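Local structure of adhesion G-protein coupled receptor G6 (Danio rerio, 6V55) at residues 162-176 against 243-257. The protein is an adhesion G-protein coupled receptor linked to myelination, whose large extracellular region binds calcium and probably takes part in cell adhesion and signalling. Numbering follows the deposited sequence.
Sequences TIFTLSDAAGTSILA and LQSGGLLQIAGKGSS
Strands 164-167 and 248-251 run antiparallel, their axes 4.7 Å apart at 165°, with paired backbone bonds between Thr165 and Gln250 and between Ser167 and Leu248. Past Ile251 the chain leaves the edge of the sheet and folds back over the face that carries Thr165, where side chains of 162-176 bond to its backbone polar groups. The hydroxyl of Thr165 is gripped twice: OG1 gives its hydrogen to an in-plane lone pair of Ala252 O at 2.8 Å and receives Gly255 N, also at 2.8 Å. A chi1 of -61° sets OG1 anti to the carbonyl carbon and beside the residue's own N, on the side where Ala252 O and Gly255 N lie. Replacing Thr165 by a valine would probably leave both Ala252 O and Gly255 N without their mate and set the returning loop less firmly on the sheet. Further along, Ser173 OG reaches Gly255 O at 2.7 Å. Lys254 stretches over the same face, then bends at chi3 (57°) to bring NZ to Gly171 O, 3.0 Å away, in the turn after strand 164-167. The backbone of Gly255 lies so near Thr162 CG2 and Ala176 CB that a side chain on it would strike the former. The other face is apolar: Leu249 CD1 meets Phe164 CD1 obliquely at 3.9 Å. Separately, Leu243, from the loop before 248-251, meets Ile174 and Leu175 at their beta bulge. Phe164 and Leu175 continue inward to Val148 and Phe146 of strand 145-154, in the opposing sheet. The sheet is thus one of the two packed in the concanavalin-like beta sandwich of the pentraxin family, with 248-251 as its edge strand and, in this protein, the 252-257 loop folded over the outer face.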
ATOM      1  N   THR A 162     -10.582 -48.360 -16.828  1.00 61.68           N
ATOM      2  CA  THR A 162     -11.706 -47.957 -15.981  1.00 52.40           C
ATOM      3  C   THR A 162     -11.769 -46.441 -15.810  1.00 43.54           C
ATOM      4  O   THR A 162     -10.739 -45.772 -15.747  1.00 42.61           O
ATOM      5  CB  THR A 162     -11.615 -48.600 -14.595  1.00 51.04           C
ATOM      6  OG1 THR A 162     -10.456 -48.105 -13.911  1.00 47.33           O
ATOM      7  CG2 THR A 162     -11.524 -50.107 -14.702  1.00 50.79           C
ATOM      8  N   ILE A 163     -12.989 -45.897 -15.698  1.00 39.28           N
ATOM      9  CA  ILE A 163     -13.199 -44.456 -15.625  1.00 40.59           C
ATOM     10  C   ILE A 163     -13.706 -44.010 -14.253  1.00 43.51           C
ATOM     11  O   ILE A 163     -13.181 -43.038 -13.689  1.00 45.38           O
ATOM     12  CB  ILE A 163     -14.126 -43.964 -16.766  1.00 34.38           C
ATOM     13  CG1 ILE A 163     -13.484 -44.339 -18.109  1.00 37.63           C
ATOM     14  CG2 ILE A 163     -14.389 -42.449 -16.702  1.00 33.55           C
ATOM     15  CD1 ILE A 163     -14.239 -43.898 -19.332  1.00 36.40           C
ATOM     16  N   PHE A 164     -14.699 -44.697 -13.674  1.00 40.88           N
ATOM     17  CA  PHE A 164     -14.915 -44.553 -12.228  1.00 39.37           C
ATOM     18  C   PHE A 164     -15.338 -45.888 -11.631  1.00 37.50           C
ATOM     19  O   PHE A 164     -15.778 -46.795 -12.345  1.00 42.20           O
ATOM     20  CB  PHE A 164     -15.925 -43.441 -11.851  1.00 39.30           C
ATOM     21  CG  PHE A 164     -17.315 -43.605 -12.427  1.00 43.85           C
ATOM     22  CD1 PHE A 164     -18.318 -44.269 -11.712  1.00 42.35           C
ATOM     23  CD2 PHE A 164     -17.644 -43.012 -13.646  1.00 47.05           C
ATOM     24  CE1 PHE A 164     -19.594 -44.390 -12.234  1.00 42.70           C
ATOM     25  CE2 PHE A 164     -18.936 -43.104 -14.163  1.00 46.33           C
ATOM     26  CZ  PHE A 164     -19.902 -43.812 -13.473  1.00 43.57           C
ATOM     27  N   THR A 165     -15.212 -45.993 -10.303  1.00 34.93           N
ATOM     28  CA  THR A 165     -15.545 -47.221  -9.583  1.00 36.81           C
ATOM     29  C   THR A 165     -16.187 -46.904  -8.236  1.00 38.47           C
ATOM     30  O   THR A 165     -15.581 -46.240  -7.387  1.00 40.45           O
ATOM     31  CB  THR A 165     -14.306 -48.097  -9.377  1.00 35.83           C
ATOM     32  OG1 THR A 165     -13.785 -48.472 -10.652  1.00 36.16           O
ATOM     33  CG2 THR A 165     -14.658 -49.360  -8.589  1.00 36.48           C
ATOM     34  N   LEU A 166     -17.404 -47.409  -8.041  1.00 39.24           N
ATOM     35  CA  LEU A 166     -18.102 -47.399  -6.757  1.00 39.90           C
ATOM     36  C   LEU A 166     -18.067 -48.815  -6.180  1.00 46.94           C
ATOM     37  O   LEU A 166     -18.703 -49.730  -6.718  1.00 48.38           O
ATOM     38  CB  LEU A 166     -19.537 -46.918  -6.936  1.00 37.91           C
ATOM     39  CG  LEU A 166     -20.500 -46.983  -5.752  1.00 38.35           C
ATOM     40  CD1 LEU A 166     -19.931 -46.308  -4.510  1.00 38.10           C
ATOM     41  CD2 LEU A 166     -21.835 -46.376  -6.158  1.00 37.79           C
ATOM     42  N   SER A 167     -17.296 -48.998  -5.112  1.00 52.25           N
ATOM     43  CA  SER A 167     -17.233 -50.252  -4.376  1.00 58.35           C
ATOM     44  C   SER A 167     -17.993 -50.084  -3.069  1.00 59.76           C
ATOM     45  O   SER A 167     -17.990 -49.005  -2.476  1.00 62.78           O
ATOM     46  CB  SER A 167     -15.782 -50.648  -4.085  1.00 61.62           C
ATOM     47  OG  SER A 167     -14.918 -50.291  -5.156  1.00 64.98           O
ATOM     48  N   ASP A 168     -18.625 -51.153  -2.602  1.00 59.84           N
ATOM     49  CA  ASP A 168     -19.493 -51.033  -1.438  1.00 61.68           C
ATOM     50  C   ASP A 168     -18.663 -51.055  -0.151  1.00 61.95           C
ATOM     51  O   ASP A 168     -17.427 -51.034  -0.168  1.00 59.52           O
ATOM     52  CB  ASP A 168     -20.580 -52.111  -1.469  1.00 64.80           C
ATOM     53  CG  ASP A 168     -20.072 -53.506  -1.090  1.00 67.24           C
ATOM     54  OD1 ASP A 168     -18.977 -53.896  -1.542  1.00 69.03           O
ATOM     55  OD2 ASP A 168     -20.790 -54.232  -0.363  1.00 67.65           O
ATOM     56  N   ALA A 169     -19.357 -51.106   0.996  1.00 61.23           N
ATOM     57  CA  ALA A 169     -18.705 -51.104   2.304  1.00 56.48           C
ATOM     58  C   ALA A 169     -17.921 -52.389   2.589  1.00 59.52           C
ATOM     59  O   ALA A 169     -17.054 -52.389   3.467  1.00 65.08           O
ATOM     60  CB  ALA A 169     -19.745 -50.863   3.401  1.00 50.62           C
ATOM     61  N   ALA A 170     -18.181 -53.473   1.861  1.00 57.02           N
ATOM     62  CA  ALA A 170     -17.366 -54.673   1.960  1.00 52.80           C
ATOM     63  C   ALA A 170     -16.222 -54.713   0.946  1.00 47.13           C
ATOM     64  O   ALA A 170     -15.322 -55.549   1.095  1.00 46.10           O
ATOM     65  CB  ALA A 170     -18.241 -55.925   1.793  1.00 54.14           C
ATOM     66  N   GLY A 171     -16.238 -53.866  -0.087  1.00 43.51           N
ATOM     67  CA  GLY A 171     -15.130 -53.751  -1.023  1.00 43.85           C
ATOM     68  C   GLY A 171     -15.405 -54.171  -2.461  1.00 47.29           C
ATOM     69  O   GLY A 171     -14.661 -53.743  -3.361  1.00 47.23           O
ATOM     70  N   THR A 172     -16.416 -55.005  -2.727  1.00 50.31           N
ATOM     71  CA  THR A 172     -16.677 -55.431  -4.103  1.00 50.47           C
ATOM     72  C   THR A 172     -17.355 -54.308  -4.885  1.00 47.49           C
ATOM     73  O   THR A 172     -18.089 -53.492  -4.328  1.00 46.18           O
ATOM     74  CB  THR A 172     -17.534 -56.705  -4.143  1.00 53.38           C
ATOM     75  OG1 THR A 172     -18.775 -56.491  -3.462  1.00 55.23           O
ATOM     76  CG2 THR A 172     -16.804 -57.874  -3.475  1.00 54.99           C
ATOM     77  N   SER A 173     -17.073 -54.244  -6.183  1.00 49.22           N
ATOM     78  CA  SER A 173     -17.581 -53.147  -7.001  1.00 51.05           C
ATOM     79  C   SER A 173     -19.068 -53.321  -7.300  1.00 51.24           C
ATOM     80  O   SER A 173     -19.533 -54.429  -7.580  1.00 49.53           O
ATOM     81  CB  SER A 173     -16.800 -53.044  -8.313  1.00 49.75           C
ATOM     82  OG  SER A 173     -15.400 -53.173  -8.119  1.00 47.24           O
ATOM     83  N   ILE A 174     -19.818 -52.220  -7.216  1.00 50.46           N
ATOM     84  CA  ILE A 174     -21.248 -52.239  -7.498  1.00 44.75           C
ATOM     85  C   ILE A 174     -21.655 -51.280  -8.609  1.00 43.72           C
ATOM     86  O   ILE A 174     -22.745 -51.444  -9.179  1.00 47.24           O
ATOM     87  CB  ILE A 174     -22.083 -51.953  -6.231  1.00 38.14           C
ATOM     88  CG1 ILE A 174     -21.745 -50.584  -5.632  1.00 37.28           C
ATOM     89  CG2 ILE A 174     -21.921 -53.072  -5.218  1.00 38.66           C
ATOM     90  CD1 ILE A 174     -22.627 -50.193  -4.451  1.00 37.00           C
ATOM     91  N   LEU A 175     -20.852 -50.276  -8.930  1.00 37.40           N
ATOM     92  CA  LEU A 175     -21.078 -49.426 -10.087  1.00 37.07           C
ATOM     93  C   LEU A 175     -19.712 -49.104 -10.660  1.00 42.65           C
ATOM     94  O   LEU A 175     -18.799 -48.763  -9.902  1.00 44.84           O
ATOM     95  CB  LEU A 175     -21.830 -48.136  -9.739  1.00 36.36           C
ATOM     96  CG  LEU A 175     -22.067 -47.219 -10.951  1.00 36.01           C
ATOM     97  CD1 LEU A 175     -23.029 -47.872 -11.929  1.00 36.56           C
ATOM     98  CD2 LEU A 175     -22.520 -45.825 -10.568  1.00 35.24           C
ATOM     99  N   ALA A 176     -19.561 -49.237 -11.977  1.00 37.07           N
ATOM    100  CA  ALA A 176     -18.311 -48.925 -12.651  1.00 37.31           C
ATOM    101  C   ALA A 176     -18.579 -48.586 -14.111  1.00 39.82           C
ATOM    102  O   ALA A 176     -19.393 -49.243 -14.766  1.00 44.11           O
ATOM    103  CB  ALA A 176     -17.331 -50.097 -12.568  1.00 38.71           C
ATOM    104  N   LEU A 243     -28.093 -49.923  -5.673  1.00 37.47           N
ATOM    105  CA  LEU A 243     -26.774 -49.522  -5.206  1.00 37.07           C
ATOM    106  C   LEU A 243     -26.873 -49.154  -3.729  1.00 36.72           C
ATOM    107  O   LEU A 243     -27.609 -48.231  -3.373  1.00 36.26           O
ATOM    108  CB  LEU A 243     -26.253 -48.358  -6.049  1.00 36.47           C
ATOM    109  CG  LEU A 243     -26.299 -48.560  -7.571  1.00 36.74           C
ATOM    110  CD1 LEU A 243     -25.809 -47.325  -8.317  1.00 36.10           C
ATOM    111  CD2 LEU A 243     -25.498 -49.784  -7.968  1.00 37.39           C
ATOM    112  N   GLN A 244     -26.155 -49.879  -2.871  1.00 36.97           N
ATOM    113  CA  GLN A 244     -26.315 -49.680  -1.439  1.00 36.73           C
ATOM    114  C   GLN A 244     -25.577 -48.434  -0.954  1.00 41.52           C
ATOM    115  O   GLN A 244     -24.766 -47.827  -1.663  1.00 40.81           O
ATOM    116  CB  GLN A 244     -25.823 -50.894  -0.659  1.00 37.78           C
ATOM    117  CG  GLN A 244     -26.917 -51.898  -0.254  1.00 40.20           C
ATOM    118  CD  GLN A 244     -28.012 -51.314   0.649  1.00 44.79           C
ATOM    119  OE1 GLN A 244     -27.763 -50.435   1.486  1.00 37.01           O
ATOM    120  NE2 GLN A 244     -29.237 -51.826   0.492  1.00 48.52           N
ATOM    121  N   SER A 245     -25.868 -48.072   0.296  1.00 43.16           N
ATOM    122  CA  SER A 245     -25.292 -46.910   0.955  1.00 41.75           C
ATOM    123  C   SER A 245     -23.811 -47.113   1.265  1.00 36.60           C
ATOM    124  O   SER A 245     -23.267 -48.225   1.188  1.00 36.04           O
ATOM    125  CB  SER A 245     -26.026 -46.618   2.262  1.00 45.92           C
ATOM    126  OG  SER A 245     -27.079 -45.695   2.073  1.00 50.54           O
ATOM    127  N   GLY A 246     -23.172 -45.995   1.620  1.00 34.43           N
ATOM    128  CA  GLY A 246     -21.907 -45.983   2.331  1.00 39.92           C
ATOM    129  C   GLY A 246     -20.716 -46.536   1.583  1.00 46.34           C
ATOM    130  O   GLY A 246     -19.847 -47.168   2.195  1.00 50.97           O
ATOM    131  N   GLY A 247     -20.659 -46.337   0.269  1.00 44.35           N
ATOM    132  CA  GLY A 247     -19.612 -46.909  -0.539  1.00 42.86           C
ATOM    133  C   GLY A 247     -18.472 -45.936  -0.816  1.00 40.61           C
ATOM    134  O   GLY A 247     -18.460 -44.787  -0.378  1.00 38.32           O
ATOM    135  N   LEU A 248     -17.500 -46.435  -1.587  1.00 39.79           N
ATOM    136  CA  LEU A 248     -16.296 -45.701  -1.958  1.00 39.04           C
ATOM    137  C   LEU A 248     -16.349 -45.429  -3.455  1.00 40.39           C
ATOM    138  O   LEU A 248     -16.131 -46.341  -4.268  1.00 41.89           O
ATOM    139  CB  LEU A 248     -15.051 -46.503  -1.586  1.00 37.77           C
ATOM    140  CG  LEU A 248     -13.751 -45.746  -1.311  1.00 39.08           C
ATOM    141  CD1 LEU A 248     -12.900 -46.560  -0.350  1.00 40.17           C
ATOM    142  CD2 LEU A 248     -12.956 -45.458  -2.581  1.00 38.90           C
ATOM    143  N   LEU A 249     -16.611 -44.178  -3.823  1.00 36.94           N
ATOM    144  CA  LEU A 249     -16.569 -43.771  -5.220  1.00 35.16           C
ATOM    145  C   LEU A 249     -15.203 -43.162  -5.490  1.00 40.77           C
ATOM    146  O   LEU A 249     -14.746 -42.313  -4.718  1.00 43.92           O
ATOM    147  CB  LEU A 249     -17.680 -42.771  -5.545  1.00 32.69           C
ATOM    148  CG  LEU A 249     -17.631 -42.141  -6.937  1.00 32.49           C
ATOM    149  CD1 LEU A 249     -17.705 -43.213  -7.998  1.00 33.18           C
ATOM    150  CD2 LEU A 249     -18.754 -41.149  -7.110  1.00 32.07           C
ATOM    151  N   GLN A 250     -14.555 -43.599  -6.577  1.00 42.35           N
ATOM    152  CA  GLN A 250     -13.217 -43.126  -6.902  1.00 43.04           C
ATOM    153  C   GLN A 250     -13.037 -42.937  -8.399  1.00 45.89           C
ATOM    154  O   GLN A 250     -13.721 -43.560  -9.217  1.00 48.91           O
ATOM    155  CB  GLN A 250     -12.137 -44.080  -6.404  1.00 44.06           C
ATOM    156  CG  GLN A 250     -12.236 -45.463  -6.954  1.00 47.34           C
ATOM    157  CD  GLN A 250     -11.196 -46.359  -6.363  1.00 53.82           C
ATOM    158  OE1 GLN A 250      -9.992 -46.115  -6.516  1.00 57.84           O
ATOM    159  NE2 GLN A 250     -11.641 -47.402  -5.669  1.00 55.03           N
ATOM    160  N   ILE A 251     -12.084 -42.056  -8.731  1.00 49.13           N
ATOM    161  CA  ILE A 251     -11.644 -41.841 -10.104  1.00 49.84           C
ATOM    162  C   ILE A 251     -10.879 -43.076 -10.552  1.00 49.76           C
ATOM    163  O   ILE A 251     -10.102 -43.645  -9.768  1.00 51.06           O
ATOM    164  CB  ILE A 251     -10.786 -40.562 -10.170  1.00 50.51           C
ATOM    165  CG1 ILE A 251     -11.551 -39.380  -9.554  1.00 55.63           C
ATOM    166  CG2 ILE A 251     -10.276 -40.256 -11.583  1.00 50.01           C
ATOM    167  CD1 ILE A 251     -12.500 -38.691 -10.479  1.00 57.33           C
ATOM    168  N   ALA A 252     -11.127 -43.508 -11.803  1.00 47.48           N
ATOM    169  CA  ALA A 252     -10.644 -44.738 -12.434  1.00 47.27           C
ATOM    170  C   ALA A 252     -10.987 -45.935 -11.569  1.00 47.27           C
ATOM    171  O   ALA A 252     -12.143 -46.359 -11.535  1.00 51.32           O
ATOM    172  CB  ALA A 252      -9.142 -44.684 -12.723  1.00 49.71           C
ATOM    173  N   GLY A 253     -10.018 -46.427 -10.808  1.00 48.00           N
ATOM    174  CA  GLY A 253     -10.291 -47.483  -9.853  1.00 51.97           C
ATOM    175  C   GLY A 253     -10.399 -48.867 -10.473  1.00 56.34           C
ATOM    176  O   GLY A 253     -10.107 -49.097 -11.656  1.00 54.07           O
ATOM    177  N   LYS A 254     -10.927 -49.788  -9.662  1.00 60.74           N
ATOM    178  CA  LYS A 254     -10.824 -51.214  -9.973  1.00 64.26           C
ATOM    179  C   LYS A 254     -11.757 -51.661 -11.100  1.00 66.48           C
ATOM    180  O   LYS A 254     -11.366 -52.491 -11.929  1.00 67.54           O
ATOM    181  CB  LYS A 254     -11.081 -52.017  -8.702  1.00 63.97           C
ATOM    182  CG  LYS A 254     -10.960 -53.539  -8.833  1.00 64.60           C
ATOM    183  CD  LYS A 254     -11.103 -54.193  -7.464  1.00 64.06           C
ATOM    184  CE  LYS A 254     -12.423 -53.805  -6.810  1.00 61.68           C
ATOM    185  NZ  LYS A 254     -12.506 -54.189  -5.387  1.00 61.18           N
ATOM    186  N   GLY A 255     -12.972 -51.112 -11.167  1.00 68.01           N
ATOM    187  CA  GLY A 255     -13.922 -51.565 -12.160  1.00 64.64           C
ATOM    188  C   GLY A 255     -14.424 -52.955 -11.825  1.00 63.33           C
ATOM    189  O   GLY A 255     -14.493 -53.353 -10.661  1.00 60.98           O
ATOM    190  N   SER A 256     -14.723 -53.723 -12.873  1.00 65.85           N
ATOM    191  CA  SER A 256     -15.221 -55.093 -12.725  1.00 69.93           C
ATOM    192  C   SER A 256     -14.053 -56.077 -12.669  1.00 75.58           C
ATOM    193  O   SER A 256     -13.799 -56.860 -13.590  1.00 79.88           O
ATOM    194  CB  SER A 256     -16.166 -55.425 -13.861  1.00 71.70           C
ATOM    195  OG  SER A 256     -16.946 -54.308 -14.223  1.00 75.14           O
ATOM    196  N   SER A 257     -13.328 -56.006 -11.552  1.00 77.33           N
ATOM    197  CA  SER A 257     -12.211 -56.887 -11.251  1.00 77.06           C
ATOM    198  C   SER A 257     -12.326 -57.316  -9.800  1.00 75.60           C
ATOM    199  O   SER A 257     -12.941 -56.634  -8.983  1.00 74.53           O
ATOM    200  CB  SER A 257     -10.848 -56.218 -11.519  1.00 77.91           C
ATOM    201  OG  SER A 257     -10.834 -55.545 -12.771  1.00 76.11           O
TER